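Local coordinates for xylose isomerase-like TIM barrel domain-containing protein (Parabacteroides distasonis, PDB 4KW2) that is of unknown function but, as a xylose isomerase-like TIM barrel, may act as a sugar isomerase, epimerase or related enzyme, at residues A[60-65]-A[78-83]; A[135-140]-A[170-175]; A[176-181]-A[187-192]; A[239-244]-A[251-256]. One frame throughout, in Å; residues are numbered along the deposited sequence. Where two conformers were deposited one is given.

Contact 1: residues A[60-65]-A[78-83]. With SO4 (sulfate ion), chain G.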
loop_
_atom_site.group_PDB
_atom_site.type_symbol
_atom_site.label_atom_id
_atom_site.label_comp_id
_atom_site.label_asym_id
_atom_site.label_seq_id
_atom_site.Cartn_x
_atom_site.Cartn_y
_atom_site.Cartn_z
ATOM N N GLY A 60 15.247 -23.709 4.846
ATOM C CA GLY A 60 16.394 -23.809 3.945
ATOM C C GLY A 60 17.518 -24.638 4.548
ATOM O O GLY A 60 17.502 -24.938 5.740
ATOM N N ALA A 61 18.490 -25.016 3.723
ATOM C CA ALA A 61 19.614 -25.839 4.183
ATOM C C ALA A 61 20.336 -25.121 5.326
ATOM O O ALA A 61 20.550 -23.913 5.250
ATOM C CB ALA A 61 20.574 -26.114 3.039
ATOM N N PRO A 62 20.747 -25.858 6.373
ATOM C CA PRO A 62 20.849 -27.312 6.519
ATOM C C PRO A 62 19.552 -28.072 6.775
ATOM O O PRO A 62 19.576 -29.302 6.822
ATOM C CB PRO A 62 21.766 -27.462 7.735
ATOM C CG PRO A 62 21.405 -26.292 8.583
ATOM C CD PRO A 62 21.130 -25.167 7.621
ATOM N N PHE A 63 18.435 -27.373 6.947
ATOM C CA PHE A 63 17.158 -28.060 7.143
ATOM C C PHE A 63 16.730 -28.701 5.843
ATOM O O PHE A 63 17.082 -28.209 4.770
ATOM C CB PHE A 63 16.078 -27.104 7.639
ATOM C CG PHE A 63 16.385 -26.522 8.975
ATOM C CD1 PHE A 63 16.052 -27.208 10.127
ATOM C CD2 PHE A 63 17.056 -25.314 9.081
ATOM C CE1 PHE A 63 16.348 -26.682 11.367
ATOM C CE2 PHE A 63 17.364 -24.786 10.316
ATOM C CZ PHE A 63 17.007 -25.472 11.460
ATOM N N PRO A 64 15.991 -29.810 5.927
ATOM C CA PRO A 64 15.539 -30.451 4.701
ATOM C C PRO A 64 14.465 -29.631 4.001
ATOM O O PRO A 64 13.814 -28.787 4.626
ATOM C CB PRO A 64 14.994 -31.804 5.172
ATOM C CG PRO A 64 14.712 -31.648 6.623
ATOM C CD PRO A 64 15.586 -30.544 7.139
ATOM N N LYS A 65 14.307 -29.876 2.708
ATOM C CA LYS A 65 13.359 -29.136 1.883
ATOM C C LYS A 65 11.924 -29.348 2.376
ATOM O O LYS A 65 11.588 -30.423 2.876
ATOM C CB LYS A 65 13.490 -29.567 0.419
ATOM C CG LYS A 65 12.887 -28.596 -0.573
ATOM C CD LYS A 65 13.382 -28.891 -1.980
ATOM C CE LYS A 65 12.625 -28.078 -3.013
ATOM N NZ LYS A 65 13.063 -28.410 -4.397
ATOM N N CYS A 78 14.746 -27.696 16.431
ATOM C CA CYS A 78 14.848 -26.545 17.338
ATOM C C CYS A 78 16.291 -26.279 17.751
ATOM O O CYS A 78 16.724 -25.129 17.799
ATOM C CB CYS A 78 13.997 -26.753 18.591
ATOM S SG CYS A 78 12.225 -26.531 18.323
ATOM N N ALA A 79 17.035 -27.341 18.045
ATOM C CA ALA A 79 18.439 -27.201 18.426
ATOM C C ALA A 79 19.271 -26.724 17.240
ATOM O O ALA A 79 20.175 -25.903 17.394
ATOM C CB ALA A 79 18.987 -28.516 18.973
ATOM N N LEU A 80 18.954 -27.232 16.053
ATOM C CA LEU A 80 19.642 -26.801 14.844
ATOM C C LEU A 80 19.333 -25.335 14.529
ATOM O O LEU A 80 20.222 -24.578 14.134
ATOM C CB LEU A 80 19.262 -27.695 13.667
ATOM C CG LEU A 80 20.016 -27.480 12.355
ATOM C CD1 LEU A 80 21.525 -27.492 12.553
ATOM C CD2 LEU A 80 19.599 -28.544 11.347
ATOM N N LEU A 81 18.085 -24.927 14.728
ATOM C CA LEU A 81 17.702 -23.536 14.490
ATOM C C LEU A 81 18.465 -22.597 15.429
ATOM O O LEU A 81 18.976 -21.568 14.996
ATOM C CB LEU A 81 16.185 -23.353 14.648
ATOM C CG LEU A 81 15.616 -21.969 14.311
ATOM C CD1 LEU A 81 15.999 -21.567 12.898
ATOM C CD2 LEU A 81 14.104 -21.955 14.488
ATOM N N ARG A 82 18.558 -22.965 16.706
ATOM C CA ARG A 82 19.339 -22.182 17.664
ATOM C C ARG A 82 20.798 -22.055 17.223
ATOM O O ARG A 82 21.369 -20.962 17.254
ATOM C CB ARG A 82 19.261 -22.790 19.070
ATOM C CG ARG A 82 17.908 -22.606 19.749
ATOM C CD ARG A 82 17.989 -22.839 21.255
ATOM N NE ARG A 82 18.507 -24.168 21.574
ATOM C CZ ARG A 82 17.789 -25.296 21.608
ATOM N NH1 ARG A 82 16.484 -25.301 21.341
ATOM N NH2 ARG A 82 18.391 -26.441 21.904
ATOM N N HIS A 83 21.385 -23.167 16.796
ATOM C CA HIS A 83 22.771 -23.186 16.333
ATOM C C HIS A 83 22.992 -22.278 15.120
ATOM O O HIS A 83 23.994 -21.564 15.047
ATOM C CB HIS A 83 23.179 -24.622 15.997
ATOM C CG HIS A 83 24.517 -24.735 15.338
ATOM N ND1 HIS A 83 25.701 -24.580 16.026
ATOM C CD2 HIS A 83 24.858 -24.987 14.052
ATOM C CE1 HIS A 83 26.714 -24.728 15.191
ATOM N NE2 HIS A 83 26.231 -24.978 13.986
HETATM S S SO4 G . 25.962 -24.051 19.491
HETATM O O1 SO4 G . 26.650 -23.378 20.618
HETATM O O2 SO4 G . 26.245 -25.503 19.564
HETATM O O3 SO4 G . 24.500 -23.814 19.575
HETATM O O4 SO4 G . 26.455 -23.508 18.207
#
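Leu80 is the first residue of helix segment 78-83 to meet loop 60-65, over a face of the Phe63 ring. With its CG anti to the backbone N (chi1 -173°), the leucine reaches out from the helix and sets CD2 4.0 Å from the centroid of the Phe63 ring, 21° off the ring normal, a CH-pi contact displaced toward the rim. The same CD2 lies 4.0 Å from CG of Pro62, whose ring slides past the leucine in the opposite direction. Proline suits this place because it accepts, more readily than any other amino acid, the cis peptide bond found before it; with Phe63 N bonded back to Gly60 O, this is a cis-proline (type VI) turn. One residue on, Leu81 meets the edge of the Phe63 ring, where CZ comes 3.5 Å from Leu81 N, near the ring plane, and 3.9 Å from Leu81 CB. With only an alanine's methyl at Phe63, Leu80 CD2 would probably lose the ring face it rests on and a gap open next to Leu81. His83, later in the helix, faces a sulfate ion, probably from the crystallisation liquor, in a hydrogen bond from ND1 to O4 of doubtful length. The loop follows strand 50-53 and folds back on helix 75-86, while Phe63 also touches Met37 of helix 36-46 and Leu81 packs on Ile116 of helix 103-116.

Contact 2: residues A[135-140]-A[170-175]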
loop_
_atom_site.group_PDB
_atom_site.type_symbol
_atom_site.label_atom_id
_atom_site.label_comp_id
_atom_site.label_asym_id
_atom_site.label_seq_id
_atom_site.Cartn_x
_atom_site.Cartn_y
_atom_site.Cartn_z
ATOM N N SER A 135 -0.856 -15.301 31.502
ATOM C CA SER A 135 -0.473 -16.498 32.252
ATOM C C SER A 135 0.691 -17.213 31.576
ATOM O O SER A 135 1.593 -17.726 32.243
ATOM C CB SER A 135 -1.656 -17.459 32.378
ATOM O OG SER A 135 -2.839 -16.763 32.719
ATOM N N LEU A 136 0.658 -17.246 30.245
ATOM C CA LEU A 136 1.728 -17.855 29.456
ATOM C C LEU A 136 3.021 -17.039 29.527
ATOM O O LEU A 136 4.110 -17.606 29.650
ATOM C CB LEU A 136 1.288 -18.028 27.997
ATOM C CG LEU A 136 0.214 -19.091 27.745
ATOM C CD1 LEU A 136 -0.378 -18.939 26.352
ATOM C CD2 LEU A 136 0.785 -20.487 27.925
ATOM N N ALA A 137 2.895 -15.716 29.450
ATOM C CA ALA A 137 4.036 -14.817 29.613
ATOM C C ALA A 137 4.754 -15.090 30.932
ATOM O O ALA A 137 5.981 -15.196 30.960
ATOM C CB ALA A 137 3.586 -13.366 29.550
ATOM N N LYS A 138 3.983 -15.204 32.015
ATOM C CA LYS A 138 4.533 -15.515 33.341
ATOM C C LYS A 138 5.167 -16.902 33.359
ATOM O O LYS A 138 6.291 -17.071 33.821
ATOM C CB LYS A 138 3.446 -15.472 34.420
ATOM C CG LYS A 138 2.850 -14.105 34.723
ATOM C CD LYS A 138 2.049 -14.161 36.022
ATOM C CE LYS A 138 0.746 -13.379 35.956
ATOM N NZ LYS A 138 0.969 -11.915 35.825
ATOM N N LYS A 139 4.429 -17.886 32.850
ATOM C CA LYS A 139 4.860 -19.286 32.862
ATOM C C LYS A 139 6.182 -19.506 32.125
ATOM O O LYS A 139 6.973 -20.357 32.525
ATOM C CB LYS A 139 3.766 -20.173 32.257
ATOM C CG LYS A 139 4.103 -21.656 32.146
ATOM C CD LYS A 139 2.900 -22.436 31.628
ATOM C CE LYS A 139 3.286 -23.705 30.878
ATOM N NZ LYS A 139 3.200 -24.926 31.721
ATOM N N TYR A 140 6.415 -18.741 31.057
ATOM C CA TYR A 140 7.628 -18.880 30.249
ATOM C C TYR A 140 8.586 -17.692 30.373
ATOM O O TYR A 140 9.574 -17.623 29.644
ATOM C CB TYR A 140 7.257 -19.081 28.777
ATOM C CG TYR A 140 6.504 -20.365 28.494
ATOM C CD1 TYR A 140 7.157 -21.597 28.496
ATOM C CD2 TYR A 140 5.144 -20.348 28.211
ATOM C CE1 TYR A 140 6.468 -22.773 28.230
ATOM C CE2 TYR A 140 4.450 -21.513 27.947
ATOM C CZ TYR A 140 5.113 -22.723 27.957
ATOM O OH TYR A 140 4.406 -23.872 27.686
ATOM N N PRO A 170 4.575 -6.593 34.233
ATOM C CA PRO A 170 5.440 -5.782 33.369
ATOM C C PRO A 170 5.848 -6.485 32.061
ATOM O O PRO A 170 6.320 -5.829 31.133
ATOM C CB PRO A 170 6.677 -5.514 34.242
ATOM C CG PRO A 170 6.288 -5.889 35.632
ATOM C CD PRO A 170 5.239 -6.943 35.502
ATOM N N LEU A 171 5.673 -7.804 32.002
ATOM C CA LEU A 171 5.902 -8.569 30.778
ATOM C C LEU A 171 4.921 -8.191 29.659
ATOM O O LEU A 171 5.250 -8.320 28.481
ATOM C CB LEU A 171 5.789 -10.071 31.063
ATOM C CG LEU A 171 6.767 -10.667 32.076
ATOM C CD1 LEU A 171 6.292 -12.045 32.514
ATOM C CD2 LEU A 171 8.174 -10.729 31.501
HETATM N N MSE A 172 3.723 -7.735 30.032
HETATM C CA MSE A 172 2.699 -7.346 29.056
HETATM C C MSE A 172 2.945 -5.939 28.586
HETATM O O MSE A 172 2.726 -4.988 29.326
HETATM C CB MSE A 172 1.303 -7.456 29.670
HETATM C CG MSE A 172 0.983 -8.876 30.130
HETATM SE SE MSE A 172 0.784 -10.072 28.578
HETATM C CE MSE A 172 -1.065 -9.614 28.071
ATOM N N GLY A 173 3.397 -5.797 27.342
ATOM C CA GLY A 173 3.732 -4.486 26.779
ATOM C C GLY A 173 3.117 -4.225 25.415
ATOM O O GLY A 173 2.161 -4.895 25.004
ATOM N N VAL A 174 3.689 -3.255 24.707
ATOM C CA VAL A 174 3.140 -2.766 23.449
ATOM C C VAL A 174 4.144 -2.852 22.303
ATOM O O VAL A 174 5.308 -2.483 22.451
ATOM C CB VAL A 174 2.679 -1.303 23.605
ATOM C CG1 VAL A 174 2.134 -0.750 22.294
ATOM C CG2 VAL A 174 1.627 -1.211 24.700
ATOM N N CYS A 175 3.672 -3.345 21.162
ATOM C CA CYS A 175 4.402 -3.259 19.898
ATOM C C CYS A 175 3.889 -2.032 19.168
ATOM O O CYS A 175 2.771 -2.033 18.652
ATOM C CB CYS A 175 4.168 -4.507 19.046
ATOM S SG CYS A 175 5.020 -4.502 17.450
#
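Leu171 points at the helix from just before strand 172-178, directing one methyl group at the backbone of Ala137. Its CG stands anti to the carbonyl carbon (chi1 -61°), which, with chi2 extended, carries CD1 to 3.5 Å from Ala137 O and 3.9 Å from Lys138 N. That methyl therefore rests against the peptide joining the two helix residues, and lies 4.2 Å from Ala137 CB. Ala137 itself faces the strand, and its single methyl is small enough to let the helix approach: the CA atoms of Ala137 and Leu171 are 6.6 Å apart. Beside the leucine, the selenomethionine at Met172 folds its flexible chain so that SE lies 4.4 Å from the same Ala137 CB, a looser touch. Thus the alanine methyl meets a branched leucine and a long, bent selenomethionine. Lys138 lies exposed at the side of the contact. Val144 of the neighbouring strand 143-146 touches both Ala137 and Met172; helix 130-140 precedes that strand and here also reaches the start of the next one, 172-178. All the touches between the two segments are apolar or van der Waals in kind, implying that shape and the exclusion of water, rather than directed polar bonds, hold this pair together.

Contact 3: residues A[176-181]-A[187-192]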
loop_
_atom_site.group_PDB
_atom_site.type_symbol
_atom_site.label_atom_id
_atom_site.label_comp_id
_atom_site.label_asym_id
_atom_site.label_seq_id
_atom_site.Cartn_x
_atom_site.Cartn_y
_atom_site.Cartn_z
ATOM N N ALA A 176 4.699 -0.981 19.139
ATOM C CA ALA A 176 4.291 0.296 18.553
ATOM C C ALA A 176 4.692 0.382 17.090
ATOM O O ALA A 176 5.840 0.125 16.745
ATOM C CB ALA A 176 4.922 1.441 19.325
ATOM N N ASP A 177 3.744 0.755 16.237
ATOM C CA ASP A 177 4.021 0.989 14.825
ATOM C C ASP A 177 4.465 2.422 14.612
ATOM O O ASP A 177 3.769 3.356 15.000
ATOM C CB ASP A 177 2.784 0.710 13.968
ATOM C CG ASP A 177 2.594 -0.763 13.676
ATOM O OD1 ASP A 177 3.271 -1.609 14.305
ATOM O OD2 ASP A 177 1.758 -1.083 12.808
ATOM N N ILE A 178 5.636 2.590 14.011
ATOM C CA ILE A 178 6.099 3.900 13.592
ATOM C C ILE A 178 5.611 4.060 12.168
ATOM O O ILE A 178 6.116 3.396 11.258
ATOM C CB ILE A 178 7.632 4.017 13.649
ATOM C CG1 ILE A 178 8.147 3.622 15.039
ATOM C CG2 ILE A 178 8.073 5.422 13.270
ATOM C CD1 ILE A 178 7.431 4.293 16.191
ATOM N N GLY A 179 4.612 4.924 11.990
ATOM C CA GLY A 179 3.931 5.073 10.712
ATOM C C GLY A 179 4.787 5.754 9.664
ATOM O O GLY A 179 5.743 5.166 9.156
ATOM N N HIS A 180 4.431 6.986 9.323
ATOM C CA HIS A 180 5.189 7.764 8.353
ATOM C C HIS A 180 5.843 8.921 9.089
ATOM O O HIS A 180 5.233 9.963 9.319
ATOM C CB HIS A 180 4.297 8.245 7.205
ATOM C CG HIS A 180 4.230 7.288 6.052
ATOM N ND1 HIS A 180 5.213 7.216 5.088
ATOM C CD2 HIS A 180 3.298 6.367 5.709
ATOM C CE1 HIS A 180 4.890 6.293 4.200
ATOM N NE2 HIS A 180 3.734 5.761 4.555
ATOM N N TRP A 181 7.090 8.692 9.477
ATOM C CA TRP A 181 7.874 9.639 10.243
ATOM C C TRP A 181 8.431 10.730 9.314
ATOM O O TRP A 181 9.095 10.398 8.331
ATOM C CB TRP A 181 9.031 8.888 10.896
ATOM C CG TRP A 181 9.931 9.767 11.661
ATOM C CD1 TRP A 181 11.037 10.430 11.197
ATOM C CD2 TRP A 181 9.805 10.102 13.035
ATOM N NE1 TRP A 181 11.608 11.160 12.211
ATOM C CE2 TRP A 181 10.872 10.974 13.352
ATOM C CE3 TRP A 181 8.894 9.748 14.035
ATOM C CZ2 TRP A 181 11.048 11.499 14.625
ATOM C CZ3 TRP A 181 9.073 10.260 15.297
ATOM C CH2 TRP A 181 10.145 11.128 15.584
ATOM N N ASP A 187 3.022 12.217 15.783
ATOM C CA ASP A 187 4.273 11.591 16.191
ATOM C C ASP A 187 3.969 10.338 17.022
ATOM O O ASP A 187 3.520 10.454 18.166
ATOM C CB ASP A 187 5.092 12.593 17.006
ATOM C CG ASP A 187 6.483 12.086 17.352
ATOM O OD1 ASP A 187 6.689 10.858 17.457
ATOM O OD2 ASP A 187 7.373 12.940 17.536
ATOM N N PRO A 188 4.229 9.135 16.460
ATOM C CA PRO A 188 3.833 7.898 17.152
ATOM C C PRO A 188 4.523 7.711 18.502
ATOM O O PRO A 188 3.942 7.125 19.417
ATOM C CB PRO A 188 4.257 6.781 16.181
ATOM C CG PRO A 188 4.579 7.455 14.890
ATOM C CD PRO A 188 5.002 8.849 15.238
ATOM N N LEU A 189 5.750 8.212 18.613
ATOM C CA LEU A 189 6.522 8.112 19.846
ATOM C C LEU A 189 5.929 8.973 20.961
ATOM O O LEU A 189 5.874 8.538 22.113
ATOM C CB LEU A 189 7.977 8.514 19.594
ATOM C CG LEU A 189 8.750 7.674 18.576
ATOM C CD1 LEU A 189 10.133 8.268 18.362
ATOM C CD2 LEU A 189 8.842 6.225 19.033
ATOM N N LYS A 190 5.480 10.180 20.615
ATOM C CA LYS A 190 4.852 11.092 21.585
ATOM C C LYS A 190 3.506 10.588 22.131
ATOM O O LYS A 190 3.041 11.066 23.165
ATOM C CB LYS A 190 4.676 12.492 20.983
ATOM C CG LYS A 190 5.952 13.323 20.964
ATOM C CD LYS A 190 5.813 14.583 20.119
ATOM C CE LYS A 190 4.786 15.556 20.682
ATOM N NZ LYS A 190 4.565 16.702 19.758
ATOM N N ASN A 191 2.887 9.630 21.444
ATOM C CA ASN A 191 1.680 8.972 21.954
ATOM C C ASN A 191 1.962 8.005 23.109
ATOM O O ASN A 191 1.030 7.557 23.775
ATOM C CB ASN A 191 0.959 8.219 20.832
ATOM C CG ASN A 191 0.522 9.130 19.698
ATOM O OD1 ASN A 191 0.567 10.355 19.814
ATOM N ND2 ASN A 191 0.097 8.532 18.591
ATOM N N LEU A 192 3.237 7.686 23.338
ATOM C CA LEU A 192 3.662 6.811 24.438
ATOM C C LEU A 192 3.042 7.191 25.789
ATOM O O LEU A 192 2.771 6.318 26.612
ATOM C CB LEU A 192 5.188 6.807 24.549
#
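Trp181 and Asp187 both carry CG anti to the backbone N (chi1 178° and -174°), and their side chains run alongside each other in the same direction. The carboxylate stands almost at right angles to the indole, 86° between the planes, with Asp187 OD1 at the ring's edge, 3.3 Å from Trp181 CZ3. An edge carries the ring's slightly positive hydrogens and so suits a carboxylate oxygen. The same OD1 also accepts weak bonds from Leu189 N at 3.0 Å and Lys190 N, lightly tying down the start of the helical-angled run 188-192. Were Asp187 an alanine, those two amides would probably lose their acceptor and the tryptophan edge its polar neighbour. Pro188, rigid and compact, packs on the strand end, its CB 3.7 Å from Asp177 O and its CG 3.8 Å from Gly179 N. Ile178 CD1 touches both Pro188 CB, at 4.0 Å, and Leu189 CD2, at 3.7 Å, and Leu189 CD1 approaches Trp181 CZ3 at 3.8 Å. Phe226 of helix 222-232 meets the indole edge-to-face, while Leu189 touches that helix as well. The whole is a strand-to-helical-turn connection at the C-terminal end of a TIM-barrel strand, the end where enzymes of this fold place their active sites.

Contact 4: residues A[239-244]-A[251-256]. With SO4 (sulfate ion), chain B.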
loop_
_atom_site.group_PDB
_atom_site.type_symbol
_atom_site.label_atom_id
_atom_site.label_comp_id
_atom_site.label_asym_id
_atom_site.label_seq_id
_atom_site.Cartn_x
_atom_site.Cartn_y
_atom_site.Cartn_z
ATOM N N ILE A 239 13.942 -2.095 18.222
ATOM C CA ILE A 239 13.533 -1.474 16.967
ATOM C C ILE A 239 13.601 -2.561 15.908
ATOM O O ILE A 239 14.684 -3.021 15.537
ATOM C CB ILE A 239 14.447 -0.307 16.539
ATOM C CG1 ILE A 239 14.546 0.739 17.644
ATOM C CG2 ILE A 239 13.912 0.348 15.270
ATOM C CD1 ILE A 239 15.534 1.845 17.330
ATOM N N SER A 240 12.436 -2.967 15.428
ATOM C CA SER A 240 12.331 -4.059 14.487
ATOM C C SER A 240 11.995 -3.492 13.110
ATOM O O SER A 240 10.876 -3.011 12.880
ATOM C CB SER A 240 11.257 -5.031 14.963
ATOM O OG SER A 240 11.403 -6.270 14.317
ATOM N N ILE A 241 12.962 -3.542 12.200
ATOM C CA ILE A 241 12.821 -2.878 10.915
ATOM C C ILE A 241 12.368 -3.817 9.794
ATOM O O ILE A 241 12.737 -4.995 9.736
ATOM C CB ILE A 241 14.113 -2.135 10.494
ATOM C CG1 ILE A 241 15.209 -3.100 10.040
ATOM C CG2 ILE A 241 14.627 -1.266 11.637
ATOM C CD1 ILE A 241 15.836 -2.704 8.724
ATOM N N GLU A 242 11.550 -3.268 8.908
ATOM C CA GLU A 242 11.137 -3.941 7.693
ATOM C C GLU A 242 11.410 -2.962 6.563
ATOM O O GLU A 242 11.309 -1.742 6.752
ATOM C CB GLU A 242 9.643 -4.286 7.779
ATOM C CG GLU A 242 9.104 -5.193 6.674
ATOM C CD GLU A 242 8.681 -4.458 5.409
ATOM O OE1 GLU A 242 8.504 -3.216 5.421
ATOM O OE2 GLU A 242 8.524 -5.144 4.381
ATOM N N TYR A 243 11.776 -3.481 5.399
ATOM C CA TYR A 243 11.833 -2.658 4.203
ATOM C C TYR A 243 11.458 -3.454 2.968
ATOM O O TYR A 243 11.408 -4.682 2.999
ATOM C CB TYR A 243 13.210 -1.992 4.050
ATOM C CG TYR A 243 14.387 -2.899 3.731
ATOM C CD1 TYR A 243 15.137 -3.484 4.743
ATOM C CD2 TYR A 243 14.781 -3.127 2.415
ATOM C CE1 TYR A 243 16.234 -4.282 4.460
ATOM C CE2 TYR A 243 15.875 -3.930 2.121
ATOM C CZ TYR A 243 16.599 -4.501 3.150
ATOM O OH TYR A 243 17.692 -5.283 2.867
ATOM N N ASP A 244 11.172 -2.739 1.888
ATOM C CA ASP A 244 10.863 -3.363 0.614
ATOM C C ASP A 244 12.170 -3.748 -0.061
ATOM O O ASP A 244 12.871 -2.885 -0.589
ATOM C CB ASP A 244 10.070 -2.394 -0.265
ATOM C CG ASP A 244 9.458 -3.067 -1.477
ATOM O OD1 ASP A 244 10.008 -4.091 -1.945
ATOM O OD2 ASP A 244 8.420 -2.566 -1.961
ATOM N N GLN A 251 23.143 -1.599 0.807
ATOM C CA GLN A 251 23.866 -0.337 0.993
ATOM C C GLN A 251 22.966 0.817 1.426
ATOM O O GLN A 251 23.330 1.582 2.322
ATOM C CB GLN A 251 24.621 0.043 -0.284
ATOM C CG GLN A 251 25.832 -0.834 -0.558
ATOM C CD GLN A 251 26.710 -1.005 0.668
ATOM O OE1 GLN A 251 26.993 -2.128 1.092
ATOM N NE2 GLN A 251 27.119 0.113 1.267
ATOM N N GLU A 252 21.797 0.940 0.803
ATOM C CA GLU A 252 20.875 2.021 1.136
ATOM C C GLU A 252 20.376 1.909 2.567
ATOM O O GLU A 252 20.337 2.901 3.297
ATOM C CB GLU A 252 19.687 2.052 0.164
ATOM C CG GLU A 252 20.026 2.696 -1.171
ATOM C CD GLU A 252 18.933 2.545 -2.216
ATOM O OE1 GLU A 252 17.906 1.882 -1.946
ATOM O OE2 GLU A 252 19.109 3.096 -3.321
ATOM N N ILE A 253 19.998 0.699 2.968
ATOM C CA ILE A 253 19.477 0.472 4.310
ATOM C C ILE A 253 20.600 0.636 5.347
ATOM O O ILE A 253 20.370 1.174 6.431
ATOM C CB ILE A 253 18.785 -0.907 4.429
ATOM C CG1 ILE A 253 17.625 -1.017 3.433
ATOM C CG2 ILE A 253 18.268 -1.139 5.843
ATOM C CD1 ILE A 253 16.518 0.005 3.626
ATOM N N ARG A 254 21.816 0.218 5.002
ATOM C CA ARG A 254 22.958 0.402 5.906
ATOM C C ARG A 254 23.204 1.867 6.267
ATOM O O ARG A 254 23.679 2.151 7.366
ATOM C CB ARG A 254 24.224 -0.257 5.360
ATOM C CG ARG A 254 24.295 -1.729 5.723
ATOM C CD ARG A 254 25.475 -2.436 5.091
ATOM N NE ARG A 254 26.775 -1.950 5.556
ATOM C CZ ARG A 254 27.322 -2.225 6.741
ATOM N NH1 ARG A 254 26.687 -2.969 7.641
ATOM N NH2 ARG A 254 28.523 -1.746 7.035
ATOM N N ASN A 255 22.848 2.791 5.373
ATOM C CA ASN A 255 22.869 4.228 5.704
ATOM C C ASN A 255 21.973 4.606 6.878
ATOM O O ASN A 255 22.357 5.425 7.712
ATOM C CB ASN A 255 22.452 5.073 4.511
ATOM C CG ASN A 255 23.464 5.045 3.395
ATOM O OD1 ASN A 255 24.660 4.956 3.637
ATOM N ND2 ASN A 255 22.988 5.125 2.160
ATOM N N SER A 256 20.773 4.034 6.927
ATOM C CA SER A 256 19.864 4.281 8.043
ATOM C C SER A 256 20.281 3.499 9.285
ATOM O O SER A 256 20.270 4.037 10.390
ATOM C CB SER A 256 18.427 3.935 7.665
ATOM O OG SER A 256 17.917 4.894 6.763
HETATM S S SO4 B . 29.897 -0.898 3.644
HETATM O O1 SO4 B . 30.288 -0.935 5.069
HETATM O O2 SO4 B . 30.359 -2.133 2.983
HETATM O O3 SO4 B . 28.426 -0.783 3.522
HETATM O O4 SO4 B . 30.539 0.265 2.996
#
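Ile253 lays its side chain over a face of the Tyr243 ring, and this CH-pi contact dominates the meeting of segments 239-244 and 251-256. Ile253 CG1 stands 3.4 Å from the ring centroid, only 3° off the normal, and so lies almost exactly above the centre. CD1 of the same isoleucine reaches past it to 3.6 Å from Tyr243 CG. The ring can receive the isoleucine because Tyr243 holds CG between its backbone N and carbonyl carbon (chi1 69°), which directs the flat group toward the helix. The pairing suits a buried site, since the flat aromatic face offers a broad apolar surface to the methylene and methyl groups of Ile253.

The apolar packing continues with Ile241, whose CD1 touches Ile253 CG2 at 4.1 Å as the two chains slide past each other in opposite directions. Here the last strand of the eight-stranded TIM barrel, 238-241, receives helix 250-262, the helix that follows it in the beta-alpha order of the fold. Leu46 of helix 36-46 packs on both Tyr243 and Ile253, and Leu257 of the same helix 250-262 packs on Ile241.

A sulfate, probably from the crystallisation liquor, is bound through polar groups of Gln251 and Arg254, exposed residues of the helix. Gln251 NE2 donates to sulfate O3 at 2.8 Å. Arg254 NE donates to sulfate O3 as well, at 2.9 Å. Its NH2 reaches sulfate O1 at 2.8 Å. The guanidinium meets the ion at its edge, and a bend at chi3 of the arginine turns it there, while Arg254 NH1 bonds to Leu46 O.

How the contacts relate
The four contacts follow one another along the chain without interleaving, and all belong to a single eight-stranded parallel barrel wrapped by helices. Contacts 2 and 3 share strand 172-178, one near its start and the other near its end, with centres about 22 Å apart. Contact 4 reaches the same sheet at strand 238-241, its centre about 17 Å from that of contact 3. Contact 1 lies out toward the periphery, its centre about 36 Å from that of contact 3 across the chain's centre. Apart from the sequence junction of contacts 2 and 3 they touch nowhere, so each joins its own part of the barrel: loop to helix in contact 1, helix to strand start in contact 2, strand ends to what follows in contacts 3 and 4.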